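Local coordinates for protein histone-lysine N-methyltransferase, H3 lysine-9 specific SUVH6 (Arabidopsis thaliana, PDB 6A5K) that methylates histone H3 at its H3K9 site using S-adenosylmethionine and, through its SRA domain, probably reads non-CG DNA methylation, at residues Gly56-Ser61 and Glu83-Gly88; Val63-Glu68 and Pro170-Arg175. The protein carries 1 engineered substitution. All blocks are in the same frame, centred on the assembly; numbering follows the deposited sequence.

Contact 1: Gly56-Ser61 and Glu83-Gly88; sequences GKFLNS and ELNILG
Phe58 lays one face of its ring on the backbone of Ile86, in the last turn of the helix that spans 81-87. The CA of Ile86 stands over the middle of the ring, 3.9 Å from its centroid and 12° off the normal, a CH-pi contact. Ile86 CG1 continues over the same face toward the far rim, 3.6 Å from Phe58 CZ, the two side chains crossing at about a right angle. With CG anti to its own carbonyl carbon (chi1 -84°), the ring is carried onto the helix, where a broad, flat side chain suits a surface made of backbone and a branched aliphatic. Replacing the ring by an alanine is likely to leave Ile86 without its aromatic cover and open a gap between helix 81-87 and helix 44-54, whose Leu52 and Lys53 also touch the Phe58 side chain.

Beyond the ring the chain is pinned by hydrogen bonds to carbonyls at the helix end. Leu59 N donates to Ile86 O at 2.9 Å, almost straight along the C=O direction. Asn60 ND2 reaches Leu87 O at 2.9 Å; the acceptor lies in the plane of the Asn60 amide, though the donor is tilted from the carbonyl plane. A short amide side chain suits this role, donating to a carbonyl at the helix end, beyond which no further helical turn supplies an N-H. To one side of these bonds, Leu59 and Leu87 run alongside each other, pointing the same way, with Leu59 CD1 3.8 Å from Leu87 CD2. A water bridges Leu59 O and Asn85 O.

Gly88 has positive phi, which favours glycine; a CB here would also clash with Asn60 CB. The arrangement is a Schellman-terminated helix end, Gly88 its C-prime residue, whose Ile86 and Leu87 carbonyls take hydrogen bonds from a passing loop.

Contact 2: Val63-Glu68 and Pro170-Arg175; sequences VHILGE and PVRVIR
Residues 63-68 form an extended loop that approaches strand 171-176 most closely near its beginning, where the CA atoms of Gly67 and Pro170 are 5.5 Å apart, and the direct hydrogen bonds between the two come from a side chain. That side chain is Arg172. Its NH1 donates to Ile65 O at 2.7 Å and to Gly67 O at 2.8 Å, so one nitrogen holds two carbonyls that flank Leu66. Both acceptors lie in or near the guanidinium plane, but NH1 sits well above the carbonyl plane of Ile65. NH2 adds a weak bond to Ile65 O. A bend at chi3 (-61°) turns the edge of the guanidinium to the loop carbonyls, a task for which the long, multiply donating arginine is suited.

Pro170 packs its ring against the loop, with CG 3.9 Å from Gly67 CA. Leu66, with CG anti to the backbone N (chi1 -161°), is swung to the proline and crosses it at about a right angle, Leu66 CG 4.2 Å from Pro170 CG, while Leu66 CD1 lies 3.4 Å from Pro170 O. At the backbone angles of Gly67 a CB would press on the carbonyl O of Leu66, which is why glycine suits this place; Gly67 N is joined to Pro170 O through a water.

Arg172 NH2 also bonds to Ile89 O, while its strand pairs with strands 105-113 and 190-205; Leu66 reaches Met100 and Tyr102 of strand 97-102, so the loop skirts the SRA-domain sheet.

Overall arrangement
Both contacts fasten parts of one long loop, between helix 44-54 and strand 77-78: contact 1 to the end of helix 81-87, contact 2 to strand 171-176 of the sheet. Their centres are about 14 Å apart, and they meet where Asn60 CG packs 3.6 Å from Ile65 CD1 and Leu84 CD1 lies 3.9 Å from Ile174 CG2. Each is partly buried. In contact 1 the buried residues, Ile86, Leu87 and Gly88, all lie on the helix side, whereas contact 2 buries one from each side, Gly67 and Arg172. Contact 1 combines aromatic and aliphatic packing with neutral donors to helix-end carbonyls, whereas contact 2 relies on a buried cationic side chain that gathers loop carbonyls.

Contact 1: Gly56-Ser61 and Glu83-Gly88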
ATOM      1  N   GLY A  56       3.621  24.004  -0.640  1.00 22.50           N
ATOM      2  CA  GLY A  56       3.521  23.922  -2.087  1.00 25.47           C
ATOM      3  C   GLY A  56       3.465  22.518  -2.671  1.00 24.09           C
ATOM      4  O   GLY A  56       3.907  22.303  -3.800  1.00 21.89           O
ATOM      5  N   LYS A  57       2.907  21.567  -1.924  1.00 19.17           N
ATOM      6  CA  LYS A  57       2.947  20.165  -2.343  1.00 17.31           C
ATOM      7  C   LYS A  57       1.686  19.686  -3.065  1.00 18.51           C
ATOM      8  O   LYS A  57       1.649  18.549  -3.533  1.00 18.23           O
ATOM      9  CB  LYS A  57       3.198  19.247  -1.139  1.00 16.36           C
ATOM     10  CG  LYS A  57       4.473  19.570  -0.363  1.00 24.53           C
ATOM     11  CD  LYS A  57       5.711  19.393  -1.222  1.00 23.29           C
ATOM     12  CE  LYS A  57       6.963  19.659  -0.407  1.00 33.17           C
ATOM     13  NZ  LYS A  57       8.198  19.713  -1.236  1.00 36.68           N
ATOM     14  N   PHE A  58       0.651  20.520  -3.133  1.00 17.02           N
ATOM     15  CA  PHE A  58      -0.565  20.129  -3.852  1.00 19.16           C
ATOM     16  C   PHE A  58      -0.287  20.044  -5.350  1.00 20.07           C
ATOM     17  O   PHE A  58       0.490  20.840  -5.891  1.00 20.32           O
ATOM     18  CB  PHE A  58      -1.708  21.118  -3.604  1.00 20.89           C
ATOM     19  CG  PHE A  58      -2.491  20.861  -2.349  1.00 21.07           C
ATOM     20  CD1 PHE A  58      -1.860  20.449  -1.186  1.00 20.76           C
ATOM     21  CD2 PHE A  58      -3.862  21.068  -2.324  1.00 23.86           C
ATOM     22  CE1 PHE A  58      -2.587  20.231  -0.029  1.00 19.16           C
ATOM     23  CE2 PHE A  58      -4.592  20.851  -1.169  1.00 23.82           C
ATOM     24  CZ  PHE A  58      -3.949  20.429  -0.019  1.00 19.39           C
ATOM     25  N   LEU A  59      -0.931  19.088  -6.012  1.00 15.74           N
ATOM     26  CA  LEU A  59      -0.811  18.929  -7.458  1.00 19.72           C
ATOM     27  C   LEU A  59      -2.057  19.478  -8.148  1.00 20.60           C
ATOM     28  O   LEU A  59      -3.159  19.412  -7.595  1.00 21.14           O
ATOM     29  CB  LEU A  59      -0.599  17.455  -7.830  1.00 17.58           C
ATOM     30  CG  LEU A  59       0.572  16.732  -7.148  1.00 17.62           C
ATOM     31  CD1 LEU A  59       0.736  15.290  -7.663  1.00 17.49           C
ATOM     32  CD2 LEU A  59       1.867  17.501  -7.313  1.00 16.66           C
ATOM     33  N   ASN A  60      -1.875  20.026  -9.347  1.00 20.42           N
ATOM     34  CA  ASN A  60      -2.988  20.561 -10.133  1.00 21.77           C
ATOM     35  C   ASN A  60      -3.822  21.578  -9.355  1.00 24.95           C
ATOM     36  O   ASN A  60      -5.037  21.645  -9.517  1.00 25.77           O
ATOM     37  CB  ASN A  60      -3.895  19.423 -10.616  1.00 24.68           C
ATOM     38  CG  ASN A  60      -3.135  18.345 -11.360  1.00 23.72           C
ATOM     39  OD1 ASN A  60      -2.486  18.606 -12.376  1.00 26.65           O
ATOM     40  ND2 ASN A  60      -3.204  17.126 -10.852  1.00 19.34           N
ATOM     41  N   SER A  61      -3.174  22.357  -8.495  1.00 31.98           N
ATOM     42  CA  SER A  61      -3.908  23.290  -7.645  1.00 33.98           C
ATOM     43  C   SER A  61      -4.306  24.533  -8.431  1.00 35.96           C
ATOM     44  O   SER A  61      -3.590  24.971  -9.331  1.00 30.44           O
ATOM     45  CB  SER A  61      -3.082  23.690  -6.424  1.00 35.91           C
ATOM     46  OG  SER A  61      -2.032  24.563  -6.788  1.00 41.85           O
ATOM     47  N   GLU A  83      -7.195  13.436   0.182  1.00 13.44           N
ATOM     48  CA  GLU A  83      -6.210  13.016  -0.815  1.00 12.80           C
ATOM     49  C   GLU A  83      -6.685  13.405  -2.214  1.00 12.71           C
ATOM     50  O   GLU A  83      -5.882  13.753  -3.076  1.00 12.62           O
ATOM     51  CB  GLU A  83      -5.955  11.507  -0.739  1.00 14.43           C
ATOM     52  CG  GLU A  83      -5.319  11.031   0.566  1.00 14.74           C
ATOM     53  CD  GLU A  83      -5.138   9.515   0.604  1.00 18.14           C
ATOM     54  OE1 GLU A  83      -4.495   8.957  -0.312  1.00 18.58           O
ATOM     55  OE2 GLU A  83      -5.641   8.873   1.548  1.00 20.80           O
ATOM     56  N   LEU A  84      -7.997  13.352  -2.429  1.00 13.03           N
ATOM     57  CA  LEU A  84      -8.579  13.727  -3.717  1.00 15.66           C
ATOM     58  C   LEU A  84      -8.349  15.208  -4.002  1.00 13.72           C
ATOM     59  O   LEU A  84      -8.128  15.606  -5.152  1.00 13.99           O
ATOM     60  CB  LEU A  84     -10.075  13.404  -3.749  1.00 13.24           C
ATOM     61  CG  LEU A  84     -10.459  11.960  -3.420  1.00 15.04           C
ATOM     62  CD1 LEU A  84     -11.980  11.790  -3.474  1.00 16.88           C
ATOM     63  CD2 LEU A  84      -9.760  10.981  -4.353  1.00 12.32           C
ATOM     64  N   ASN A  85      -8.395  16.029  -2.954  1.00 14.15           N
ATOM     65  CA  ASN A  85      -8.145  17.460  -3.123  1.00 16.33           C
ATOM     66  C   ASN A  85      -6.663  17.750  -3.327  1.00 14.92           C
ATOM     67  O   ASN A  85      -6.288  18.614  -4.123  1.00 15.41           O
ATOM     68  CB  ASN A  85      -8.667  18.254  -1.925  1.00 21.39           C
ATOM     69  CG  ASN A  85      -8.479  19.758  -2.092  1.00 37.33           C
ATOM     70  OD1 ASN A  85      -9.042  20.378  -2.999  1.00 38.96           O
ATOM     71  ND2 ASN A  85      -7.686  20.352  -1.210  1.00 48.54           N
ATOM     72  N   ILE A  86      -5.819  17.020  -2.610  1.00 14.89           N
ATOM     73  CA  ILE A  86      -4.377  17.218  -2.727  1.00 17.21           C
ATOM     74  C   ILE A  86      -3.896  16.970  -4.160  1.00 16.67           C
ATOM     75  O   ILE A  86      -3.025  17.685  -4.670  1.00 15.69           O
ATOM     76  CB  ILE A  86      -3.620  16.312  -1.737  1.00 20.14           C
ATOM     77  CG1 ILE A  86      -3.863  16.810  -0.314  1.00 17.57           C
ATOM     78  CG2 ILE A  86      -2.127  16.308  -2.038  1.00 24.86           C
ATOM     79  CD1 ILE A  86      -3.496  15.815   0.766  1.00 17.14           C
ATOM     80  N   LEU A  87      -4.510  15.989  -4.815  1.00 13.96           N
ATOM     81  CA  LEU A  87      -4.148  15.612  -6.183  1.00 16.06           C
ATOM     82  C   LEU A  87      -4.942  16.355  -7.257  1.00 13.89           C
ATOM     83  O   LEU A  87      -4.620  16.266  -8.446  1.00 14.02           O
ATOM     84  CB  LEU A  87      -4.338  14.105  -6.376  1.00 12.59           C
ATOM     85  CG  LEU A  87      -3.494  13.171  -5.509  1.00 16.25           C
ATOM     86  CD1 LEU A  87      -3.774  11.700  -5.867  1.00 15.81           C
ATOM     87  CD2 LEU A  87      -2.023  13.506  -5.669  1.00 18.80           C
ATOM     88  N   GLY A  88      -5.974  17.083  -6.843  1.00 14.81           N
ATOM     89  CA  GLY A  88      -6.832  17.781  -7.783  1.00 15.88           C
ATOM     90  C   GLY A  88      -7.773  16.859  -8.542  1.00 20.25           C
ATOM     91  O   GLY A  88      -8.258  17.202  -9.620  1.00 23.63           O
TER
HETATM   92  O   HOH W   1      -4.794  20.340  -5.663  1.00 18.97           O

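Contact 2: Val63-Glu68 and Pro170-Arg175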
ATOM      1  N   VAL A  63      -6.696  24.717 -10.473  1.00 41.79           N
ATOM      2  CA  VAL A  63      -7.330  24.348 -11.740  1.00 39.92           C
ATOM      3  C   VAL A  63      -8.221  23.111 -11.643  1.00 35.20           C
ATOM      4  O   VAL A  63      -7.965  22.205 -10.851  1.00 37.29           O
ATOM      5  CB  VAL A  63      -6.285  24.092 -12.853  1.00 40.11           C
ATOM      6  CG1 VAL A  63      -5.453  25.347 -13.122  1.00 44.81           C
ATOM      7  CG2 VAL A  63      -5.391  22.920 -12.494  1.00 37.50           C
ATOM      8  N   HIS A  64      -9.271  23.093 -12.463  1.00 31.13           N
ATOM      9  CA  HIS A  64     -10.124  21.918 -12.637  1.00 28.73           C
ATOM     10  C   HIS A  64      -9.690  21.169 -13.888  1.00 30.07           C
ATOM     11  O   HIS A  64      -9.283  21.785 -14.874  1.00 36.74           O
ATOM     12  CB  HIS A  64     -11.602  22.314 -12.754  1.00 30.13           C
ATOM     13  CG  HIS A  64     -12.301  22.467 -11.437  1.00 30.77           C
ATOM     14  ND1 HIS A  64     -12.217  23.607 -10.675  1.00 34.18           N
ATOM     15  CD2 HIS A  64     -13.110  21.614 -10.758  1.00 32.78           C
ATOM     16  CE1 HIS A  64     -12.939  23.455  -9.574  1.00 39.35           C
ATOM     17  NE2 HIS A  64     -13.489  22.256  -9.605  1.00 35.07           N
ATOM     18  N   ILE A  65      -9.779  19.845 -13.848  1.00 23.67           N
ATOM     19  CA  ILE A  65      -9.416  19.009 -14.989  1.00 25.35           C
ATOM     20  C   ILE A  65     -10.602  18.192 -15.511  1.00 26.61           C
ATOM     21  O   ILE A  65     -11.293  17.531 -14.736  1.00 24.30           O
ATOM     22  CB  ILE A  65      -8.277  18.034 -14.620  1.00 25.34           C
ATOM     23  CG1 ILE A  65      -7.041  18.812 -14.157  1.00 30.79           C
ATOM     24  CG2 ILE A  65      -7.937  17.135 -15.803  1.00 21.87           C
ATOM     25  CD1 ILE A  65      -5.952  17.944 -13.578  1.00 26.64           C
ATOM     26  N   LEU A  66     -10.830  18.230 -16.822  1.00 24.69           N
ATOM     27  CA  LEU A  66     -11.833  17.367 -17.440  1.00 29.12           C
ATOM     28  C   LEU A  66     -11.182  16.123 -18.033  1.00 29.99           C
ATOM     29  O   LEU A  66     -10.304  16.224 -18.891  1.00 31.83           O
ATOM     30  CB  LEU A  66     -12.609  18.123 -18.520  1.00 32.30           C
ATOM     31  CG  LEU A  66     -13.956  17.536 -18.957  1.00 34.33           C
ATOM     32  CD1 LEU A  66     -14.913  17.404 -17.780  1.00 28.53           C
ATOM     33  CD2 LEU A  66     -14.576  18.392 -20.060  1.00 37.30           C
ATOM     34  N   GLY A  67     -11.609  14.952 -17.569  1.00 24.03           N
ATOM     35  CA  GLY A  67     -11.100  13.697 -18.088  1.00 24.61           C
ATOM     36  C   GLY A  67      -9.978  13.107 -17.249  1.00 26.85           C
ATOM     37  O   GLY A  67      -9.994  13.209 -16.020  1.00 23.38           O
ATOM     38  N   GLU A  68      -9.008  12.485 -17.917  1.00 26.63           N
ATOM     39  CA  GLU A  68      -7.887  11.833 -17.234  1.00 29.71           C
ATOM     40  C   GLU A  68      -6.975  12.818 -16.511  1.00 23.07           C
ATOM     41  O   GLU A  68      -6.605  13.855 -17.054  1.00 25.29           O
ATOM     42  CB  GLU A  68      -7.043  11.014 -18.221  1.00 34.74           C
ATOM     43  CG  GLU A  68      -7.737   9.816 -18.865  1.00 43.82           C
ATOM     44  CD  GLU A  68      -8.511  10.176 -20.121  1.00 55.61           C
ATOM     45  OE1 GLU A  68      -8.630  11.381 -20.434  1.00 60.19           O
ATOM     46  OE2 GLU A  68      -8.985   9.245 -20.811  1.00 58.59           O
ATOM     47  N   PRO A 170     -16.709  13.749 -20.227  1.00 24.39           N
ATOM     48  CA  PRO A 170     -16.401  12.684 -19.265  1.00 22.01           C
ATOM     49  C   PRO A 170     -16.509  13.126 -17.801  1.00 19.62           C
ATOM     50  O   PRO A 170     -16.316  14.301 -17.476  1.00 21.01           O
ATOM     51  CB  PRO A 170     -14.955  12.309 -19.616  1.00 18.28           C
ATOM     52  CG  PRO A 170     -14.376  13.573 -20.167  1.00 21.68           C
ATOM     53  CD  PRO A 170     -15.504  14.210 -20.943  1.00 22.80           C
ATOM     54  N   VAL A 171     -16.823  12.169 -16.933  1.00 15.13           N
ATOM     55  CA  VAL A 171     -16.932  12.403 -15.500  1.00 13.88           C
ATOM     56  C   VAL A 171     -16.092  11.360 -14.759  1.00 15.13           C
ATOM     57  O   VAL A 171     -16.269  10.155 -14.967  1.00 17.70           O
ATOM     58  CB  VAL A 171     -18.404  12.323 -15.015  1.00 13.70           C
ATOM     59  CG1 VAL A 171     -18.492  12.498 -13.495  1.00 17.70           C
ATOM     60  CG2 VAL A 171     -19.271  13.355 -15.734  1.00 15.21           C
ATOM     61  N   ARG A 172     -15.177  11.805 -13.903  1.00 13.15           N
ATOM     62  CA  ARG A 172     -14.425  10.856 -13.082  1.00 12.36           C
ATOM     63  C   ARG A 172     -15.307  10.315 -11.966  1.00 16.41           C
ATOM     64  O   ARG A 172     -15.947  11.078 -11.247  1.00 16.72           O
ATOM     65  CB  ARG A 172     -13.167  11.500 -12.487  1.00 12.39           C
ATOM     66  CG  ARG A 172     -12.072  11.789 -13.495  1.00 15.08           C
ATOM     67  CD  ARG A 172     -10.810  12.360 -12.824  1.00 15.34           C
ATOM     68  NE  ARG A 172     -11.082  13.619 -12.133  1.00 13.31           N
ATOM     69  CZ  ARG A 172     -11.168  14.804 -12.733  1.00 19.38           C
ATOM     70  NH1 ARG A 172     -11.017  14.901 -14.046  1.00 16.24           N
ATOM     71  NH2 ARG A 172     -11.424  15.893 -12.019  1.00 15.58           N
ATOM     72  N   VAL A 173     -15.345   8.997 -11.812  1.00 12.69           N
ATOM     73  CA  VAL A 173     -16.098   8.419 -10.715  1.00 11.57           C
ATOM     74  C   VAL A 173     -15.164   7.878  -9.630  1.00 15.12           C
ATOM     75  O   VAL A 173     -14.318   7.020  -9.890  1.00 13.45           O
ATOM     76  CB  VAL A 173     -17.035   7.300 -11.213  1.00 14.30           C
ATOM     77  CG1 VAL A 173     -17.585   6.488 -10.040  1.00 12.90           C
ATOM     78  CG2 VAL A 173     -18.172   7.901 -12.036  1.00 14.15           C
ATOM     79  N   ILE A 174     -15.299   8.432  -8.429  1.00 15.33           N
ATOM     80  CA  ILE A 174     -14.605   7.928  -7.250  1.00 11.75           C
ATOM     81  C   ILE A 174     -15.638   7.182  -6.412  1.00 16.48           C
ATOM     82  O   ILE A 174     -16.621   7.765  -5.942  1.00 16.61           O
ATOM     83  CB  ILE A 174     -13.938   9.051  -6.420  1.00 13.20           C
ATOM     84  CG1 ILE A 174     -12.841   9.761  -7.227  1.00 15.15           C
ATOM     85  CG2 ILE A 174     -13.330   8.501  -5.134  1.00 12.45           C
ATOM     86  CD1 ILE A 174     -13.345  10.926  -8.058  1.00 27.73           C
ATOM     87  N   ARG A 175     -15.431   5.883  -6.249  1.00 13.42           N
ATOM     88  CA  ARG A 175     -16.387   5.053  -5.533  1.00 16.17           C
ATOM     89  C   ARG A 175     -15.988   4.901  -4.073  1.00 20.81           C
ATOM     90  O   ARG A 175     -14.857   4.514  -3.763  1.00 16.39           O
ATOM     91  CB  ARG A 175     -16.500   3.680  -6.203  1.00 16.96           C
ATOM     92  CG  ARG A 175     -17.485   2.720  -5.556  1.00 18.04           C
ATOM     93  CD  ARG A 175     -17.602   1.428  -6.370  1.00 17.15           C
ATOM     94  NE  ARG A 175     -16.322   0.728  -6.474  1.00 22.80           N
ATOM     95  CZ  ARG A 175     -15.808  -0.034  -5.511  1.00 26.39           C
ATOM     96  NH1 ARG A 175     -16.469  -0.199  -4.373  1.00 27.35           N
ATOM     97  NH2 ARG A 175     -14.638  -0.638  -5.690  1.00 23.22           N
TER
HETATM   98  O   HOH W   2     -13.935  14.531 -15.961  1.00 13.79           O